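Local coordinates for protein putative Nitroreductase (Anabaena variabilis ATCC 29413, PDB 3EO7) that binds flavin mononucleotide and, as a member of the nitroreductase family, probably works as a flavin-dependent oxidoreductase, at residues F414-L427 and S479-L493. Numbering follows the deposited sequence.
Sequences FRRELHFLCLGQEL and SGIGGFFDDQVNEVL. With FMN (flavin mononucleotide), chain B; PGR (R-1,2-propanediol), chain R.
With CG set anti to its carbonyl carbon (chi1 -75°), Phe-414 brings its ring against the end of helix 486-493, where Leu-493 CD2 sits 3.5 Å from the ring centroid in a CH-pi contact over one face. Val-492 CG1 touches Phe-414 CD1 at 3.6 Å and also packs on the CB of Glu-417. Replacing Phe-414 by an alanine would probably leave Leu-493 CD2 without its aromatic platform and open a gap beside Val-492. Helices 415-421 and 486-493 run nearly antiparallel, their segment axes at 168°, and between them Leu-421 lays CD2 on Gln-488 CB and points CD1 at Val-492. Leu-421 O accepts a backbone hydrogen bond from Phe-485 N (3.0 Å). Leu-423 CD2 covers one face of the Phe-485 ring, 3.5 Å from its centroid, while Phe-420 meets that ring obliquely, the planes at 33°. Farther on, the extended Gln-425 side chain grips the flavin's pyrimidine edge twice: OE1 accepts from FMN N3 (2.8 Å) and NE2 donates to FMN O4 (3.0 Å). NE2 also bonds to Cys-422 O, which fixes the amide's rotation. Ile-481 packs beside this amide, and Gly-482 N separately donates to FMN N5, consistent with a nitroreductase-family FMN site.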
loop_
_atom_site.group_PDB
_atom_site.type_symbol
_atom_site.label_atom_id
_atom_site.label_comp_id
_atom_site.label_asym_id
_atom_site.label_seq_id
_atom_site.Cartn_x
_atom_site.Cartn_y
_atom_site.Cartn_z
ATOM N N PHE A 414 -18.457 7.043 19.458
ATOM C CA PHE A 414 -17.861 7.996 18.531
ATOM C C PHE A 414 -18.505 8.063 17.124
ATOM O O PHE A 414 -17.934 8.695 16.227
ATOM C CB PHE A 414 -16.369 7.678 18.360
ATOM C CG PHE A 414 -15.512 8.086 19.538
ATOM C CD1 PHE A 414 -15.379 9.430 19.871
ATOM C CD2 PHE A 414 -14.785 7.155 20.246
ATOM C CE1 PHE A 414 -14.563 9.827 20.907
ATOM C CE2 PHE A 414 -13.976 7.536 21.304
ATOM C CZ PHE A 414 -13.847 8.858 21.632
ATOM N N ARG A 415 -19.667 7.437 16.942
ATOM C CA ARG A 415 -20.272 7.368 15.593
ATOM C C ARG A 415 -20.443 8.725 14.950
ATOM O O ARG A 415 -20.070 8.919 13.775
ATOM C CB ARG A 415 -21.606 6.645 15.630
ATOM C CG ARG A 415 -21.493 5.150 15.907
ATOM C CD ARG A 415 -22.820 4.445 15.711
ATOM N NE ARG A 415 -22.680 3.044 16.104
ATOM C CZ ARG A 415 -22.105 2.121 15.347
ATOM N NH1 ARG A 415 -21.627 2.421 14.139
ATOM N NH2 ARG A 415 -22.014 0.873 15.798
ATOM N N ARG A 416 -21.024 9.667 15.693
ATOM C CA ARG A 416 -21.281 11.017 15.149
ATOM C C ARG A 416 -19.994 11.713 14.761
ATOM O O ARG A 416 -19.879 12.323 13.698
ATOM C CB ARG A 416 -22.043 11.853 16.183
ATOM C CG ARG A 416 -22.501 13.196 15.701
ATOM C CD ARG A 416 -23.164 14.015 16.839
ATOM N NE ARG A 416 -22.257 14.117 17.996
ATOM C CZ ARG A 416 -21.222 14.960 18.113
ATOM N NH1 ARG A 416 -20.911 15.820 17.147
ATOM N NH2 ARG A 416 -20.480 14.926 19.217
ATOM N N GLU A 417 -19.012 11.579 15.640
ATOM C CA GLU A 417 -17.708 12.142 15.436
ATOM C C GLU A 417 -17.014 11.566 14.219
ATOM O O GLU A 417 -16.492 12.309 13.403
ATOM C CB GLU A 417 -16.831 11.906 16.662
ATOM C CG GLU A 417 -17.254 12.689 17.900
ATOM C CD GLU A 417 -18.435 12.146 18.728
ATOM O OE1 GLU A 417 -19.121 11.118 18.450
ATOM O OE2 GLU A 417 -18.693 12.844 19.726
ATOM N N LEU A 418 -17.031 10.244 14.096
ATOM C CA LEU A 418 -16.353 9.551 12.990
ATOM C C LEU A 418 -17.013 9.911 11.658
ATOM O O LEU A 418 -16.360 10.063 10.640
ATOM C CB LEU A 418 -16.366 8.053 13.232
ATOM C CG LEU A 418 -15.457 7.519 14.365
ATOM C CD1 LEU A 418 -15.922 6.118 14.753
ATOM C CD2 LEU A 418 -13.959 7.604 13.950
ATOM N N HIS A 419 -18.321 10.086 11.687
ATOM C CA HIS A 419 -19.071 10.511 10.528
ATOM C C HIS A 419 -18.477 11.838 10.023
ATOM O O HIS A 419 -18.163 11.966 8.835
ATOM C CB HIS A 419 -20.535 10.649 10.945
ATOM C CG HIS A 419 -21.474 10.924 9.828
ATOM N ND1 HIS A 419 -22.773 11.338 10.057
ATOM C CD2 HIS A 419 -21.335 10.829 8.493
ATOM C CE1 HIS A 419 -23.384 11.500 8.898
ATOM N NE2 HIS A 419 -22.535 11.203 7.931
ATOM N N PHE A 420 -18.305 12.795 10.933
ATOM C CA PHE A 420 -17.708 14.092 10.619
ATOM C C PHE A 420 -16.257 13.974 10.182
ATOM O O PHE A 420 -15.869 14.497 9.133
ATOM C CB PHE A 420 -17.828 15.009 11.833
ATOM C CG PHE A 420 -17.068 16.323 11.720
ATOM C CD1 PHE A 420 -17.572 17.378 10.995
ATOM C CD2 PHE A 420 -15.882 16.500 12.428
ATOM C CE1 PHE A 420 -16.875 18.568 10.930
ATOM C CE2 PHE A 420 -15.198 17.688 12.377
ATOM C CZ PHE A 420 -15.694 18.711 11.632
ATOM N N LEU A 421 -15.461 13.265 10.990
ATOM C CA LEU A 421 -14.043 13.124 10.727
ATOM C C LEU A 421 -13.724 12.540 9.339
ATOM O O LEU A 421 -12.733 12.946 8.728
ATOM C CB LEU A 421 -13.321 12.311 11.816
ATOM C CG LEU A 421 -13.277 12.965 13.216
ATOM C CD1 LEU A 421 -12.753 11.944 14.218
ATOM C CD2 LEU A 421 -12.457 14.270 13.235
ATOM N N CYS A 422 -14.544 11.605 8.879
ATOM C CA CYS A 422 -14.368 10.968 7.572
ATOM C C CYS A 422 -15.011 11.798 6.447
ATOM O O CYS A 422 -15.527 11.256 5.468
ATOM C CB CYS A 422 -14.965 9.569 7.588
ATOM S SG CYS A 422 -14.080 8.435 8.688
ATOM N N LEU A 423 -14.964 13.112 6.593
ATOM C CA LEU A 423 -15.539 14.071 5.622
ATOM C C LEU A 423 -17.011 13.826 5.353
ATOM O O LEU A 423 -17.485 13.939 4.225
ATOM C CB LEU A 423 -14.689 14.117 4.329
ATOM C CG LEU A 423 -13.198 14.430 4.510
ATOM C CD1 LEU A 423 -12.495 14.629 3.156
ATOM C CD2 LEU A 423 -12.976 15.674 5.425
ATOM N N GLY A 424 -17.748 13.456 6.396
ATOM C CA GLY A 424 -19.173 13.277 6.280
ATOM C C GLY A 424 -19.642 11.969 5.710
ATOM O O GLY A 424 -20.826 11.804 5.439
ATOM N N GLN A 425 -18.744 11.001 5.589
ATOM C CA GLN A 425 -19.119 9.713 5.008
ATOM C C GLN A 425 -19.811 8.803 6.009
ATOM O O GLN A 425 -19.304 8.606 7.121
ATOM C CB GLN A 425 -17.909 9.006 4.439
ATOM C CG GLN A 425 -17.297 9.781 3.272
ATOM C CD GLN A 425 -16.157 9.040 2.634
ATOM O OE1 GLN A 425 -16.378 8.060 1.918
ATOM N NE2 GLN A 425 -14.933 9.475 2.902
ATOM N N GLU A 426 -20.938 8.226 5.584
ATOM C CA GLU A 426 -21.692 7.266 6.397
ATOM C C GLU A 426 -20.855 6.041 6.735
ATOM O O GLU A 426 -21.113 5.358 7.731
ATOM C CB GLU A 426 -22.998 6.861 5.717
ATOM C CG GLU A 426 -23.957 8.003 5.628
ATOM C CD GLU A 426 -25.283 7.636 4.983
ATOM O OE1 GLU A 426 -25.469 6.464 4.558
ATOM O OE2 GLU A 426 -26.149 8.540 4.917
ATOM N N LEU A 427 -19.853 5.734 5.927
ATOM C CA LEU A 427 -18.945 4.638 6.282
ATOM C C LEU A 427 -18.362 4.838 7.674
ATOM O O LEU A 427 -18.230 3.881 8.417
ATOM C CB LEU A 427 -17.806 4.495 5.269
ATOM C CG LEU A 427 -18.185 3.939 3.895
ATOM C CD1 LEU A 427 -17.014 4.185 2.872
ATOM C CD2 LEU A 427 -18.569 2.448 3.915
ATOM N N SER A 479 -13.563 -0.540 3.998
ATOM C CA SER A 479 -13.163 0.478 3.065
ATOM C C SER A 479 -12.139 1.415 3.670
ATOM O O SER A 479 -12.321 1.909 4.776
ATOM C CB SER A 479 -14.356 1.312 2.578
ATOM O OG SER A 479 -13.937 2.271 1.593
ATOM N N GLY A 480 -11.096 1.713 2.907
ATOM C CA GLY A 480 -10.182 2.751 3.277
ATOM C C GLY A 480 -10.899 4.086 3.134
ATOM O O GLY A 480 -11.931 4.197 2.433
ATOM N N ILE A 481 -10.347 5.089 3.805
ATOM C CA ILE A 481 -10.789 6.479 3.765
ATOM C C ILE A 481 -9.514 7.324 3.657
ATOM O O ILE A 481 -8.720 7.370 4.597
ATOM C CB ILE A 481 -11.524 6.882 5.069
ATOM C CG1 ILE A 481 -12.749 5.992 5.321
ATOM C CG2 ILE A 481 -11.881 8.375 5.044
ATOM C CD1 ILE A 481 -13.895 6.195 4.434
ATOM N N GLY A 482 -9.316 7.986 2.524
ATOM C CA GLY A 482 -8.080 8.744 2.310
ATOM C C GLY A 482 -8.086 10.166 2.814
ATOM O O GLY A 482 -7.040 10.709 3.177
ATOM N N GLY A 483 -9.264 10.759 2.819
ATOM C CA GLY A 483 -9.476 12.146 3.214
ATOM C C GLY A 483 -10.226 12.246 4.529
ATOM O O GLY A 483 -11.249 11.600 4.742
ATOM N N PHE A 484 -9.721 13.084 5.419
ATOM C CA PHE A 484 -10.287 13.228 6.755
ATOM C C PHE A 484 -9.853 14.558 7.358
ATOM O O PHE A 484 -8.960 15.232 6.815
ATOM C CB PHE A 484 -9.823 12.026 7.628
ATOM C CG PHE A 484 -8.350 11.741 7.509
ATOM C CD1 PHE A 484 -7.432 12.449 8.262
ATOM C CD2 PHE A 484 -7.884 10.799 6.575
ATOM C CE1 PHE A 484 -6.053 12.216 8.109
ATOM C CE2 PHE A 484 -6.510 10.566 6.430
ATOM C CZ PHE A 484 -5.606 11.282 7.194
ATOM N N PHE A 485 -10.504 14.960 8.450
ATOM C CA PHE A 485 -10.128 16.197 9.122
ATOM C C PHE A 485 -8.944 15.903 10.033
ATOM O O PHE A 485 -9.112 15.630 11.223
ATOM C CB PHE A 485 -11.318 16.793 9.847
ATOM C CG PHE A 485 -12.369 17.346 8.917
ATOM C CD1 PHE A 485 -12.039 18.282 7.950
ATOM C CD2 PHE A 485 -13.703 16.972 9.054
ATOM C CE1 PHE A 485 -13.012 18.801 7.101
ATOM C CE2 PHE A 485 -14.684 17.492 8.208
ATOM C CZ PHE A 485 -14.335 18.384 7.233
ATOM N N ASP A 486 -7.742 16.042 9.453
ATOM C CA ASP A 486 -6.500 15.632 10.098
ATOM C C ASP A 486 -6.354 16.031 11.569
ATOM O O ASP A 486 -6.163 15.172 12.419
ATOM C CB ASP A 486 -5.302 16.207 9.330
ATOM C CG ASP A 486 -5.205 15.674 7.883
ATOM O OD1 ASP A 486 -6.157 15.956 7.106
ATOM O OD2 ASP A 486 -4.185 15.003 7.562
ATOM N N ASP A 487 -6.404 17.322 11.840
ATOM C CA ASP A 487 -6.121 17.810 13.194
ATOM C C ASP A 487 -7.209 17.454 14.169
ATOM O O ASP A 487 -6.922 17.204 15.350
ATOM C CB ASP A 487 -5.874 19.326 13.200
ATOM C CG ASP A 487 -4.570 19.728 12.493
ATOM O OD1 ASP A 487 -3.642 18.906 12.417
ATOM O OD2 ASP A 487 -4.518 20.863 12.008
ATOM N N GLN A 488 -8.443 17.350 13.684
ATOM C CA GLN A 488 -9.581 17.083 14.555
ATOM C C GLN A 488 -9.641 15.656 15.063
ATOM O O GLN A 488 -10.270 15.376 16.085
ATOM C CB GLN A 488 -10.880 17.487 13.832
ATOM C CG GLN A 488 -11.096 19.017 13.714
ATOM C CD GLN A 488 -10.113 19.732 12.796
ATOM O OE1 GLN A 488 -9.703 19.194 11.761
ATOM N NE2 GLN A 488 -9.704 20.946 13.179
ATOM N N VAL A 489 -9.000 14.728 14.362
ATOM C CA VAL A 489 -9.014 13.349 14.790
ATOM C C VAL A 489 -8.423 13.189 16.195
ATOM O O VAL A 489 -9.027 12.551 17.068
ATOM C CB VAL A 489 -8.260 12.411 13.814
ATOM C CG1 VAL A 489 -8.248 10.950 14.358
ATOM C CG2 VAL A 489 -8.860 12.463 12.421
ATOM N N ASN A 490 -7.239 13.747 16.431
ATOM C CA ASN A 490 -6.578 13.512 17.716
ATOM C C ASN A 490 -7.379 13.956 18.916
ATOM O O ASN A 490 -7.480 13.245 19.910
ATOM C CB ASN A 490 -5.208 14.178 17.740
ATOM C CG ASN A 490 -4.317 13.670 16.648
ATOM O OD1 ASN A 490 -4.607 13.883 15.472
ATOM N ND2 ASN A 490 -3.208 13.018 17.022
ATOM N N GLU A 491 -7.942 15.145 18.733
ATOM C CA GLU A 491 -8.773 15.867 19.686
ATOM C C GLU A 491 -9.951 15.013 20.177
ATOM O O GLU A 491 -10.209 14.898 21.363
ATOM C CB GLU A 491 -9.296 17.148 18.995
ATOM C CG GLU A 491 -8.193 18.190 18.593
ATOM C CD GLU A 491 -8.723 19.435 17.837
ATOM O OE1 GLU A 491 -9.928 19.505 17.525
ATOM O OE2 GLU A 491 -7.911 20.343 17.521
ATOM N N VAL A 492 -10.652 14.412 19.226
ATOM C CA VAL A 492 -11.817 13.553 19.482
ATOM C C VAL A 492 -11.442 12.199 20.126
ATOM O O VAL A 492 -11.968 11.787 21.156
ATOM C CB VAL A 492 -12.550 13.287 18.141
ATOM C CG1 VAL A 492 -13.614 12.199 18.291
ATOM C CG2 VAL A 492 -13.146 14.576 17.598
ATOM N N LEU A 493 -10.496 11.510 19.519
ATOM C CA LEU A 493 -10.173 10.142 19.893
ATOM C C LEU A 493 -9.133 9.966 20.986
ATOM O O LEU A 493 -8.935 8.880 21.484
ATOM C CB LEU A 493 -9.776 9.387 18.604
ATOM C CG LEU A 493 -10.898 9.244 17.552
ATOM C CD1 LEU A 493 -10.387 8.413 16.367
ATOM C CD2 LEU A 493 -12.212 8.576 18.116
HETATM N N1 FMN B . -13.845 4.695 -0.677
HETATM C C2 FMN B . -14.760 5.584 -0.137
HETATM O O2 FMN B . -15.966 5.399 -0.258
HETATM N N3 FMN B . -14.393 6.724 0.527
HETATM C C4 FMN B . -13.087 7.087 0.669
HETATM O O4 FMN B . -12.812 8.028 1.437
HETATM C C4A FMN B . -12.131 6.220 0.146
HETATM N N5 FMN B . -10.792 6.554 0.211
HETATM C C5A FMN B . -9.823 5.634 -0.237
HETATM C C6 FMN B . -8.463 5.879 -0.085
HETATM C C7 FMN B . -7.502 4.981 -0.549
HETATM C C7M FMN B . -6.014 5.224 -0.257
HETATM C C8 FMN B . -7.899 3.806 -1.175
HETATM C C8M FMN B . -6.918 2.707 -1.524
HETATM C C9 FMN B . -9.269 3.529 -1.337
HETATM C C9A FMN B . -10.228 4.443 -0.866
HETATM N N10 FMN B . -11.583 4.180 -1.031
HETATM C C10 FMN B . -12.519 5.040 -0.522
HETATM C "C1'" FMN B . -12.070 3.047 -1.911
HETATM C "C2'" FMN B . -11.954 3.344 -3.393
HETATM O "O2'" FMN B . -13.052 4.187 -3.806
HETATM C "C3'" FMN B . -11.936 2.027 -4.167
HETATM O "O3'" FMN B . -10.734 1.306 -3.876
HETATM C "C4'" FMN B . -12.124 2.192 -5.687
HETATM O "O4'" FMN B . -13.420 2.781 -5.988
HETATM C "C5'" FMN B . -11.985 0.850 -6.379
HETATM O "O5'" FMN B . -12.916 -0.087 -5.908
HETATM P P FMN B . -12.475 -1.465 -5.269
HETATM O O1P FMN B . -11.694 -1.158 -3.995
HETATM O O2P FMN B . -13.784 -2.191 -4.980
HETATM O O3P FMN B . -11.632 -2.234 -6.244
HETATM C C1 PGR R . -2.498 16.887 14.885
HETATM C C2 PGR R . -2.825 17.447 16.275
HETATM C C3 PGR R . -2.420 18.912 16.383
HETATM O O1 PGR R . -1.421 15.931 14.981
HETATM O O2 PGR R . -4.231 17.377 16.589
#